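Lipid-transfer protein (Thermomonospora curvata, PDB 6OK1) is of unknown function but has the thiolase fold, like other members of that superfamily named for lipid transfer. Local coordinates at residues 45-51 with 68-72; 26-31 with 58-64; 11-15 with 36-41; 103-108 with 222-228. One frame throughout, in Å; residues are numbered along the deposited sequence. Where two conformers were deposited one is given.

Contact 1: 45-51 with 68-72. With NA (sodium ion), chain E.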
loop_
_atom_site.group_PDB
_atom_site.type_symbol
_atom_site.label_atom_id
_atom_site.label_comp_id
_atom_site.label_asym_id
_atom_site.label_seq_id
_atom_site.Cartn_x
_atom_site.Cartn_y
_atom_site.Cartn_z
ATOM N N PRO A 45 2.522 12.803 -21.174
ATOM C CA PRO A 45 2.893 11.742 -20.205
ATOM C C PRO A 45 4.320 11.842 -19.684
ATOM O O PRO A 45 4.535 11.583 -18.497
ATOM C CB PRO A 45 2.664 10.451 -20.999
ATOM C CG PRO A 45 1.581 10.793 -21.980
ATOM C CD PRO A 45 1.830 12.245 -22.351
ATOM N N SER A 46 5.298 12.224 -20.524
ATOM C CA SER A 46 6.686 12.357 -20.086
ATOM C C SER A 46 6.865 13.434 -19.024
ATOM O O SER A 46 7.903 13.454 -18.345
ATOM C CB SER A 46 7.591 12.671 -21.286
ATOM O OG SER A 46 7.150 13.867 -21.902
ATOM N N ASP A 47 5.891 14.328 -18.865
ATOM C CA ASP A 47 5.958 15.323 -17.802
ATOM C C ASP A 47 5.740 14.710 -16.411
ATOM O O ASP A 47 6.189 15.288 -15.416
ATOM C CB ASP A 47 4.921 16.422 -18.036
ATOM C CG ASP A 47 5.183 17.220 -19.302
ATOM O OD1 ASP A 47 6.364 17.435 -19.615
ATOM O OD2 ASP A 47 4.211 17.630 -19.969
ATOM N N VAL A 48 5.067 13.564 -16.330
ATOM C CA VAL A 48 4.680 12.956 -15.048
ATOM C C VAL A 48 5.879 12.316 -14.370
ATOM O O VAL A 48 6.575 11.482 -14.961
ATOM C CB VAL A 48 3.575 11.909 -15.266
ATOM C CG1 VAL A 48 3.199 11.232 -13.953
ATOM C CG2 VAL A 48 2.352 12.564 -15.878
ATOM N N ASP A 49 6.109 12.664 -13.104
ATOM C CA ASP A 49 7.182 12.023 -12.353
ATOM C C ASP A 49 6.690 11.402 -11.051
ATOM O O ASP A 49 7.516 10.923 -10.256
ATOM C CB ASP A 49 8.334 13.005 -12.095
ATOM C CG ASP A 49 7.903 14.295 -11.446
ATOM O OD1 ASP A 49 6.735 14.423 -11.044
ATOM O OD2 ASP A 49 8.770 15.204 -11.331
ATOM N N GLY A 50 5.383 11.368 -10.827
ATOM C CA GLY A 50 4.841 10.735 -9.633
ATOM C C GLY A 50 3.517 10.059 -9.914
ATOM O O GLY A 50 2.711 10.533 -10.727
ATOM N N LEU A 51 3.277 8.945 -9.206
ATOM C CA LEU A 51 2.015 8.214 -9.287
ATOM C C LEU A 51 1.597 7.762 -7.897
ATOM O O LEU A 51 2.410 7.193 -7.165
ATOM C CB LEU A 51 2.124 6.980 -10.192
ATOM C CG LEU A 51 2.215 7.248 -11.701
ATOM C CD1 LEU A 51 2.428 5.947 -12.490
ATOM C CD2 LEU A 51 0.993 7.979 -12.236
ATOM N N THR A 68 1.742 3.915 -20.524
ATOM C CA THR A 68 1.340 5.258 -20.927
ATOM C C THR A 68 2.481 6.126 -21.428
ATOM O O THR A 68 2.208 7.205 -21.968
ATOM C CB THR A 68 0.674 5.997 -19.775
ATOM O OG1 THR A 68 1.596 6.090 -18.670
ATOM C CG2 THR A 68 -0.600 5.282 -19.364
ATOM N N GLY A 69 3.733 5.711 -21.251
ATOM C CA GLY A 69 4.854 6.558 -21.611
ATOM C C GLY A 69 5.245 7.569 -20.561
ATOM O O GLY A 69 6.033 8.482 -20.860
ATOM N N ILE A 70 4.727 7.429 -19.334
ATOM C CA ILE A 70 5.177 8.253 -18.211
ATOM C C ILE A 70 6.650 8.007 -17.921
ATOM O O ILE A 70 7.371 8.912 -17.470
ATOM C CB ILE A 70 4.262 7.966 -16.993
ATOM C CG1 ILE A 70 2.934 8.678 -17.203
ATOM C CG2 ILE A 70 4.913 8.368 -15.681
ATOM C CD1 ILE A 70 1.829 8.262 -16.234
ATOM N N GLY A 71 7.121 6.788 -18.152
ATOM C CA GLY A 71 8.550 6.525 -18.029
ATOM C C GLY A 71 9.010 6.533 -16.578
ATOM O O GLY A 71 8.399 5.915 -15.705
ATOM N N GLU A 72 10.082 7.270 -16.303
ATOM C CA GLU A 72 10.684 7.270 -14.979
ATOM C C GLU A 72 9.764 7.923 -13.964
ATOM O O GLU A 72 8.980 8.813 -14.291
ATOM C CB GLU A 72 12.010 8.036 -14.984
ATOM C CG GLU A 72 13.119 7.409 -15.786
ATOM C CD GLU A 72 14.325 8.337 -15.864
ATOM O OE1 GLU A 72 14.132 9.544 -16.117
ATOM O OE2 GLU A 72 15.456 7.880 -15.618
HETATM NA NA NA E . 8.300 10.277 -16.011
HETATM O O HOH W 1 9.920 12.090 -15.546
HETATM O O HOH W 2 9.735 10.425 -17.770
#
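I70 is the apolar centre of this contact, and its side chain spreads over V48 and L51. With CG1 anti to the carbonyl carbon (chi1 -76°), I70 lays both of its branches against V48. CG2 lies 3.8 Å from V48 CG1, where the two beta-branched chains cross at a slant, while the longer branch runs past V48 CB and goes on to meet L51, I70 CD1 and L51 CD2 touching tip to tip at 4.1 Å. P45 adds its ring, whose CB rests 3.4 Å from T68 O. A rigid proline suits the start of this 3-10 turn, which V48 N closes by bonding to P45 O.

No conventional hydrogen bond joins the two segments. The same P45 O is instead approached by the CA-H of I70, CA to O 3.4 Å and nearly straight at 165°. G69, the first residue to leave the helical path after 61-68, has positive phi, a conformation in which a side chain would press on the preceding carbonyl oxygen.

A sodium ion supplies the polar link. It is held by three backbone carbonyls, V48 O at 2.4 Å, I70 O at 2.2 Å and E72 O at 2.4 Å, and two waters complete the five ligands in the model. The side chain of E72 takes no part in binding, and packs against Y251 of the second subunit.

Towards the interior, V48 touches I38 of helix 26-40 and V104 and V106 of strand 104-112, whereas L51 reaches V64 of helix 61-68.

Contact 2: 26-31 with 58-64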
loop_
_atom_site.group_PDB
_atom_site.type_symbol
_atom_site.label_atom_id
_atom_site.label_comp_id
_atom_site.label_asym_id
_atom_site.label_seq_id
_atom_site.Cartn_x
_atom_site.Cartn_y
_atom_site.Cartn_z
ATOM N N GLU A 26 -8.671 -3.834 -15.892
ATOM C CA GLU A 26 -8.461 -2.751 -14.925
ATOM C C GLU A 26 -7.277 -1.884 -15.325
ATOM O O GLU A 26 -7.324 -0.648 -15.217
ATOM C CB GLU A 26 -8.274 -3.333 -13.520
ATOM C CG GLU A 26 -9.455 -4.184 -13.072
ATOM C CD GLU A 26 -9.514 -4.455 -11.576
ATOM O OE1 GLU A 26 -8.441 -4.484 -10.929
ATOM O OE2 GLU A 26 -10.650 -4.650 -11.058
ATOM N N LEU A 27 -6.210 -2.498 -15.841
ATOM C CA LEU A 27 -5.072 -1.701 -16.288
ATOM C C LEU A 27 -5.450 -0.798 -17.452
ATOM O O LEU A 27 -5.044 0.370 -17.501
ATOM C CB LEU A 27 -3.902 -2.605 -16.681
ATOM C CG LEU A 27 -2.662 -1.908 -17.269
ATOM C CD1 LEU A 27 -1.993 -0.980 -16.272
ATOM C CD2 LEU A 27 -1.685 -2.958 -17.769
ATOM N N GLN A 28 -6.240 -1.297 -18.405
ATOM C CA GLN A 28 -6.631 -0.418 -19.496
ATOM C C GLN A 28 -7.445 0.754 -18.968
ATOM O O GLN A 28 -7.255 1.893 -19.396
ATOM C CB GLN A 28 -7.411 -1.186 -20.582
ATOM C CG GLN A 28 -7.924 -0.270 -21.679
ATOM C CD GLN A 28 -8.217 -0.981 -22.999
ATOM O OE1 GLN A 28 -7.916 -2.148 -23.185
ATOM N NE2 GLN A 28 -8.807 -0.252 -23.918
ATOM N N LEU A 29 -8.345 0.505 -18.019
ATOM C CA LEU A 29 -9.117 1.615 -17.473
ATOM C C LEU A 29 -8.206 2.639 -16.800
ATOM O O LEU A 29 -8.425 3.846 -16.923
ATOM C CB LEU A 29 -10.142 1.092 -16.472
ATOM C CG LEU A 29 -11.214 0.126 -17.007
ATOM C CD1 LEU A 29 -12.048 -0.404 -15.865
ATOM C CD2 LEU A 29 -12.109 0.861 -18.024
ATOM N N ALA A 30 -7.237 2.165 -16.011
ATOM C CA ALA A 30 -6.305 3.070 -15.351
ATOM C C ALA A 30 -5.552 3.888 -16.371
ATOM O O ALA A 30 -5.434 5.104 -16.234
ATOM C CB ALA A 30 -5.336 2.292 -14.475
ATOM N N CYS A 31 -5.053 3.234 -17.420
ATOM C CA CYS A 31 -4.301 3.964 -18.434
ATOM C C CYS A 31 -5.179 4.985 -19.145
ATOM O O CYS A 31 -4.740 6.114 -19.399
ATOM C CB CYS A 31 -3.696 2.986 -19.432
ATOM S SG CYS A 31 -2.397 1.992 -18.723
ATOM N N THR A 58 -4.711 -2.918 -8.534
ATOM C CA THR A 58 -3.887 -3.955 -9.147
ATOM C C THR A 58 -3.032 -3.431 -10.293
ATOM O O THR A 58 -2.176 -4.167 -10.791
ATOM C CB THR A 58 -4.790 -5.098 -9.688
ATOM O OG1 THR A 58 -5.615 -4.592 -10.729
ATOM C CG2 THR A 58 -5.678 -5.696 -8.569
ATOM N N SER A 59 -3.287 -2.216 -10.769
ATOM C CA SER A 59 -2.505 -1.618 -11.844
ATOM C C SER A 59 -1.377 -0.828 -11.208
ATOM O O SER A 59 -1.487 0.372 -10.987
ATOM C CB SER A 59 -3.389 -0.730 -12.705
ATOM O OG SER A 59 -4.481 -1.482 -13.205
ATOM N N SER A 60 -0.275 -1.512 -10.919
ATOM C CA SER A 60 0.819 -0.864 -10.215
ATOM C C SER A 60 1.360 0.334 -10.997
ATOM O O SER A 60 1.239 0.432 -12.225
ATOM C CB SER A 60 1.933 -1.875 -9.947
ATOM O OG SER A 60 2.691 -2.038 -11.116
ATOM N N GLU A 61 2.045 1.218 -10.257
ATOM C CA GLU A 61 2.629 2.413 -10.838
ATOM C C GLU A 61 3.510 2.062 -12.028
ATOM O O GLU A 61 3.492 2.759 -13.043
ATOM C CB GLU A 61 3.449 3.169 -9.778
ATOM C CG GLU A 61 2.638 3.533 -8.521
ATOM C CD GLU A 61 2.764 2.537 -7.406
ATOM O OE1 GLU A 61 2.815 1.315 -7.684
ATOM O OE2 GLU A 61 2.818 2.980 -6.238
ATOM N N ILE A 62 4.272 0.968 -11.928
ATOM C CA ILE A 62 5.187 0.656 -13.027
ATOM C C ILE A 62 4.430 0.174 -14.257
ATOM O O ILE A 62 4.866 0.413 -15.388
ATOM C CB ILE A 62 6.243 -0.372 -12.609
ATOM C CG1 ILE A 62 5.606 -1.668 -12.094
ATOM C CG2 ILE A 62 7.194 0.261 -11.578
ATOM C CD1 ILE A 62 6.641 -2.793 -11.885
ATOM N N HIS A 63 3.314 -0.521 -14.067
ATOM C CA HIS A 63 2.548 -0.986 -15.218
ATOM C C HIS A 63 1.834 0.167 -15.894
ATOM O O HIS A 63 1.824 0.267 -17.127
ATOM C CB HIS A 63 1.563 -2.066 -14.780
ATOM C CG HIS A 63 2.242 -3.336 -14.385
ATOM N ND1 HIS A 63 3.131 -3.977 -15.225
ATOM C CD2 HIS A 63 2.224 -4.050 -13.238
ATOM C CE1 HIS A 63 3.610 -5.049 -14.615
ATOM N NE2 HIS A 63 3.069 -5.122 -13.410
ATOM N N VAL A 64 1.280 1.087 -15.108
ATOM C CA VAL A 64 0.720 2.306 -15.689
ATOM C C VAL A 64 1.807 3.086 -16.427
ATOM O O VAL A 64 1.598 3.580 -17.549
ATOM C CB VAL A 64 0.038 3.153 -14.589
ATOM C CG1 VAL A 64 -0.398 4.516 -15.121
ATOM C CG2 VAL A 64 -1.175 2.393 -14.050
HETATM O O HOH W 3 -7.655 -2.286 -9.213
#
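E26 OE1 is gripped from two directions: it accepts a hydrogen bond from T58 OG1 at 2.8 Å and another from water 3 at 2.9 Å. The threonine hydroxyl meets the carboxylate oxygen nearly in line with its C-O bond, and the two side chains cross at about a right angle. Water 3 also accepts from T58 N, 3.1 Å away, so glutamate and water together hold both the hydroxyl and the backbone N-H of T58. The other carboxylate oxygen, OE2, is bonded to the backbone N of N112, which ties the first turn of helix 26-40 to strand 104-112 as well.

Beneath this polar end the contact is mostly apolar and closely fitted. S59 is small enough to lie against the helix, its hydroxyl on the backbone with OG 3.1 Å from L27 CA, and its CB 4.0 Å from A30 CB. L27, with CG anti to the backbone N (chi1 176°), swings CD1 towards the other segment, where it meets S59 CB at 3.8 Å and H63 CB at 4.0 Å. V64 CG2 touches both L27 CD1 and A30 CB, the short alanine letting the helices draw together.

S60 occupies the N-cap of helix 61-68, its OG accepting a weak bond from H63 N. Two helices lying together on one side of a beta sheet, with a capped turn leading into the second, form part of the layered alpha/beta architecture of the thiolase N-terminal domain.

Contact 3: 11-15 with 36-41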
loop_
_atom_site.group_PDB
_atom_site.type_symbol
_atom_site.label_atom_id
_atom_site.label_comp_id
_atom_site.label_asym_id
_atom_site.label_seq_id
_atom_site.Cartn_x
_atom_site.Cartn_y
_atom_site.Cartn_z
ATOM N N ALA A 11 -4.948 20.273 -11.581
ATOM C CA ALA A 11 -5.006 20.913 -12.876
ATOM C C ALA A 11 -5.674 20.060 -13.929
ATOM O O ALA A 11 -6.060 20.590 -14.973
ATOM C CB ALA A 11 -3.593 21.257 -13.354
ATOM N N GLY A 12 -5.801 18.757 -13.684
ATOM C CA GLY A 12 -6.397 17.860 -14.647
ATOM C C GLY A 12 -7.219 16.793 -13.969
ATOM O O GLY A 12 -6.851 16.296 -12.898
ATOM N N ILE A 13 -8.341 16.457 -14.607
ATOM C CA ILE A 13 -9.195 15.339 -14.237
ATOM C C ILE A 13 -9.467 14.506 -15.483
ATOM O O ILE A 13 -9.584 15.019 -16.601
ATOM C CB ILE A 13 -10.518 15.796 -13.574
ATOM C CG1 ILE A 13 -11.368 16.615 -14.557
ATOM C CG2 ILE A 13 -10.204 16.594 -12.303
ATOM C CD1 ILE A 13 -12.691 17.074 -13.983
ATOM N N GLY A 14 -9.574 13.200 -15.281
ATOM C CA GLY A 14 -9.828 12.295 -16.379
ATOM C C GLY A 14 -10.525 11.058 -15.885
ATOM O O GLY A 14 -10.221 10.549 -14.801
ATOM N N ALA A 15 -11.463 10.559 -16.674
ATOM C CA ALA A 15 -12.236 9.391 -16.275
ATOM C C ALA A 15 -12.610 8.583 -17.505
ATOM O O ALA A 15 -12.709 9.118 -18.615
ATOM C CB ALA A 15 -13.504 9.804 -15.522
ATOM N N ALA A 36 -6.220 10.637 -19.925
ATOM C CA ALA A 36 -7.243 11.671 -20.062
ATOM C C ALA A 36 -6.977 12.829 -19.112
ATOM O O ALA A 36 -7.119 13.995 -19.495
ATOM C CB ALA A 36 -8.633 11.077 -19.827
ATOM N N ALA A 37 -6.556 12.529 -17.874
ATOM C CA ALA A 37 -6.285 13.583 -16.895
ATOM C C ALA A 37 -5.056 14.397 -17.296
ATOM O O ALA A 37 -5.052 15.630 -17.193
ATOM C CB ALA A 37 -6.093 12.982 -15.501
ATOM N N ILE A 38 -4.031 13.717 -17.801
ATOM C CA ILE A 38 -2.820 14.380 -18.266
ATOM C C ILE A 38 -3.160 15.352 -19.390
ATOM O O ILE A 38 -2.735 16.515 -19.387
ATOM C CB ILE A 38 -1.795 13.321 -18.713
ATOM C CG1 ILE A 38 -1.269 12.535 -17.492
ATOM C CG2 ILE A 38 -0.641 13.949 -19.484
ATOM C CD1 ILE A 38 -0.481 11.261 -17.823
ATOM N N ALA A 39 -3.919 14.877 -20.377
ATOM C CA ALA A 39 -4.330 15.743 -21.481
ATOM C C ALA A 39 -5.186 16.897 -20.977
ATOM O O ALA A 39 -5.077 18.026 -21.471
ATOM C CB ALA A 39 -5.087 14.928 -22.523
ATOM N N ASP A 40 -6.039 16.634 -19.992
ATOM C CA ASP A 40 -6.890 17.680 -19.442
ATOM C C ASP A 40 -6.065 18.780 -18.797
ATOM O O ASP A 40 -6.475 19.946 -18.806
ATOM C CB ASP A 40 -7.851 17.086 -18.415
ATOM C CG ASP A 40 -8.931 18.061 -17.995
ATOM O OD1 ASP A 40 -9.707 18.514 -18.861
ATOM O OD2 ASP A 40 -9.015 18.374 -16.793
ATOM N N ALA A 41 -4.915 18.433 -18.223
ATOM C CA ALA A 41 -4.029 19.419 -17.615
ATOM C C ALA A 41 -3.137 20.115 -18.634
ATOM O O ALA A 41 -2.256 20.898 -18.248
ATOM C CB ALA A 41 -3.164 18.761 -16.543
#
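With its CG anti to the backbone N (chi1 -169°), D40 turns its carboxylate from the last turn of helix 26-40 towards I13 in strand 8-15, and the second torsion brings OD2 to the strand backbone. There OD2 accepts a hydrogen bond from I13 N at 3.0 Å, almost straight at the hydrogen. The N-H comes from the anti side of the carboxylate, tilted 28° out of its plane. The same oxygen forms a salt bridge with R359, and OD1 accepts from H237 NE2. An aspartate suits this place because its short chain reaches the peptide and still offers two oxygens to other partners; the nearby arginine would be expected to stabilise its negative charge. The side chain of I13 runs alongside that of D40, with CG1 3.7 Å from OD2.

Elsewhere the surfaces meet almost backbone to backbone. G12 and G14 turn towards the helix, where a CB on G12 would run into A37 O and the methyl of A41, and one on G14 into the A36-A37 peptide. Consequently the axes of strand 11-15 and helix 36-40 approach to 5.6 Å, and A37 CB lies 3.5 Å from G14 N. A36 CB touches G14 CA at 3.8 Å, while A41 CB lies 4.1 Å from A11 CB. Alanines fill the helix side with single methyls, which permits this spacing. The CA-H of A41 also approaches A11 O.

Strand and helix run in roughly opposing directions, at 148°. A11 and G12 make a classic beta bulge opposite V225 of strand 219-228, whose A223 and V225 also touch A37, while I13 packs on helix 348-359.

Contact 4: 103-108 with 222-228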
loop_
_atom_site.group_PDB
_atom_site.type_symbol
_atom_site.label_atom_id
_atom_site.label_comp_id
_atom_site.label_asym_id
_atom_site.label_seq_id
_atom_site.Cartn_x
_atom_site.Cartn_y
_atom_site.Cartn_z
ATOM N N GLU A 103 7.221 17.033 -9.538
ATOM C CA GLU A 103 6.577 18.187 -10.160
ATOM C C GLU A 103 5.180 17.887 -10.689
ATOM O O GLU A 103 4.321 18.772 -10.677
ATOM C CB GLU A 103 7.464 18.708 -11.298
ATOM C CG GLU A 103 8.737 19.382 -10.758
ATOM C CD GLU A 103 9.628 19.898 -11.849
ATOM O OE1 GLU A 103 9.934 19.115 -12.770
ATOM O OE2 GLU A 103 10.009 21.085 -11.789
ATOM N N VAL A 104 4.916 16.662 -11.132
ATOM C CA VAL A 104 3.649 16.320 -11.780
ATOM C C VAL A 104 3.239 14.934 -11.306
ATOM O O VAL A 104 3.865 13.939 -11.688
ATOM C CB VAL A 104 3.749 16.342 -13.309
ATOM C CG1 VAL A 104 2.419 16.032 -13.926
ATOM C CG2 VAL A 104 4.250 17.715 -13.799
ATOM N N VAL A 105 2.197 14.861 -10.484
ATOM C CA VAL A 105 1.793 13.615 -9.841
ATOM C C VAL A 105 0.396 13.272 -10.320
ATOM O O VAL A 105 -0.496 14.127 -10.304
ATOM C CB VAL A 105 1.853 13.716 -8.312
ATOM C CG1 VAL A 105 1.533 12.345 -7.687
ATOM C CG2 VAL A 105 3.254 14.226 -7.869
ATOM N N VAL A 106 0.190 12.027 -10.736
ATOM C CA VAL A 106 -1.146 11.550 -11.083
ATOM C C VAL A 106 -1.648 10.597 -10.006
ATOM O O VAL A 106 -0.975 9.626 -9.666
ATOM C CB VAL A 106 -1.170 10.880 -12.466
ATOM C CG1 VAL A 106 -2.585 10.573 -12.866
ATOM C CG2 VAL A 106 -0.525 11.807 -13.512
ATOM N N CYS A 107 -2.835 10.882 -9.478
ATOM C CA CYS A 107 -3.519 10.032 -8.517
ATOM C C CYS A 107 -4.616 9.281 -9.261
ATOM O O CYS A 107 -5.358 9.898 -10.024
ATOM C CB CYS A 107 -4.134 10.867 -7.390
ATOM S SG CYS A 107 -3.016 12.071 -6.667
ATOM N N TYR A 108 -4.720 7.958 -9.060
ATOM C CA TYR A 108 -5.688 7.199 -9.854
ATOM C C TYR A 108 -6.261 6.013 -9.087
ATOM O O TYR A 108 -5.702 5.547 -8.094
ATOM C CB TYR A 108 -5.059 6.697 -11.171
ATOM C CG TYR A 108 -3.939 5.682 -10.989
ATOM C CD1 TYR A 108 -2.638 6.094 -10.811
ATOM C CD2 TYR A 108 -4.187 4.314 -11.007
ATOM C CE1 TYR A 108 -1.614 5.166 -10.645
ATOM C CE2 TYR A 108 -3.164 3.387 -10.827
ATOM C CZ TYR A 108 -1.890 3.828 -10.661
ATOM O OH TYR A 108 -0.865 2.953 -10.484
ATOM N N GLN A 222 -10.697 6.594 -12.626
ATOM C CA GLN A 222 -10.653 8.027 -12.357
ATOM C C GLN A 222 -9.217 8.427 -12.060
ATOM O O GLN A 222 -8.528 7.746 -11.291
ATOM C CB GLN A 222 -11.542 8.400 -11.168
ATOM C CG GLN A 222 -11.492 9.851 -10.762
ATOM C CD GLN A 222 -12.286 10.747 -11.700
ATOM O OE1 GLN A 222 -13.509 10.623 -11.809
ATOM N NE2 GLN A 222 -11.596 11.683 -12.341
ATOM N N ALA A 223 -8.781 9.559 -12.633
ATOM C CA ALA A 223 -7.432 10.062 -12.402
ATOM C C ALA A 223 -7.468 11.567 -12.198
ATOM O O ALA A 223 -8.413 12.242 -12.595
ATOM C CB ALA A 223 -6.481 9.725 -13.562
ATOM N N LEU A 224 -6.444 12.068 -11.505
ATOM C CA LEU A 224 -6.329 13.470 -11.103
ATOM C C LEU A 224 -4.864 13.865 -11.227
ATOM O O LEU A 224 -4.005 13.126 -10.750
ATOM C CB LEU A 224 -6.775 13.676 -9.648
ATOM C CG LEU A 224 -8.115 13.073 -9.220
ATOM C CD1 LEU A 224 -8.200 12.956 -7.727
ATOM C CD2 LEU A 224 -9.286 13.907 -9.722
ATOM N N VAL A 225 -4.584 15.035 -11.824
ATOM C CA VAL A 225 -3.221 15.543 -12.010
ATOM C C VAL A 225 -2.969 16.679 -11.025
ATOM O O VAL A 225 -3.702 17.674 -11.009
ATOM C CB VAL A 225 -2.997 16.034 -13.451
ATOM C CG1 VAL A 225 -1.637 16.699 -13.580
ATOM C CG2 VAL A 225 -3.081 14.867 -14.403
ATOM N N VAL A 226 -1.907 16.550 -10.233
ATOM C CA VAL A 226 -1.552 17.537 -9.216
ATOM C C VAL A 226 -0.211 18.141 -9.605
ATOM O O VAL A 226 0.730 17.411 -9.936
ATOM C CB VAL A 226 -1.493 16.882 -7.820
ATOM C CG1 VAL A 226 -1.031 17.883 -6.724
ATOM C CG2 VAL A 226 -2.875 16.309 -7.444
ATOM N N VAL A 227 -0.124 19.475 -9.568
ATOM C CA VAL A 227 1.111 20.196 -9.854
ATOM C C VAL A 227 1.246 21.329 -8.845
ATOM O O VAL A 227 0.349 21.574 -8.033
ATOM C CB VAL A 227 1.129 20.759 -11.296
ATOM C CG1 VAL A 227 1.128 19.647 -12.293
ATOM C CG2 VAL A 227 -0.063 21.648 -11.512
ATOM N N SER A 228 2.358 22.072 -8.920
ATOM C CA SER A 228 2.434 23.259 -8.087
ATOM C C SER A 228 1.374 24.265 -8.526
ATOM O O SER A 228 0.954 24.306 -9.687
ATOM C CB SER A 228 3.824 23.898 -8.163
ATOM O OG SER A 228 4.009 24.495 -9.433
HETATM O O HOH W 4 4.736 21.403 -10.449
#
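V106 CB starts on the sheet face that also carries V225 and A223, 4.0 Å from L224 O of the facing strand. From CB the valine forks. CG1, anti to the backbone N (chi1 -172°), passes 3.6 Å from that carbonyl oxygen and comes to 4.0 Å from A223 CB, whereas CG2 meets V225 CG2 at 4.1 Å, the two valines crossing at an angle. V34 of helix 26-40 also touches V106, so this branched side chain fills the layer between sheet and helix.

On the same face V104 and V227 lie side by side. Y108 brings its CB against A223 CB, but its ring leads off and its OH is hydrogen-bonded to S59 O. The other face carries V105, C107, L224 and V226. C107 SG is 4.3 Å from V226 CG2, and V105, C107 and V226 meet A93 of helix 86-98. Valine suits these positions, since beta-branched residues favour an extended backbone and fill both faces.

The backbones are joined through two hydrogen-bonded pairs. V105 N gives a bond of 3.0 Å to V226 O, nearly straight at 176°, and V226 N returns one of 2.8 Å to V105 O. C107 and L224 exchange a similar pair, with L224 N more bent at 140°. Water 4 bridges E103 O and S228 N near the end of the ladder, and S228 OG caps R231 N in the helix that follows.

This interior antiparallel pair, flanked by strands 50-54 and 8-15, belongs to the helix-covered mixed sheet of the N-terminal half of the thiolase fold.

How the contacts relate
Contact 4 is the sheet core, built of strand bonds and valines; contact 2 is also buried, but ties helix 26-40 to the loop before helix 61-68 through a carboxylate, and to that helix by apolar packing. Contacts 1 and 3 are only partly buried, and their polar links differ: backbone carbonyls around sodium in contact 1, an aspartate bonded to a strand N-H in contact 3. Contacts 2 and 3 use opposite ends of helix 26-40. Contact 3 adjoins contact 4 through strands 8-15 and 219-228, contact 1 through strands 50-54 and 104-112, and contact 2 through the hydroxyl of Y108. Contacts 1 and 2 alone of the four reach the second subunit.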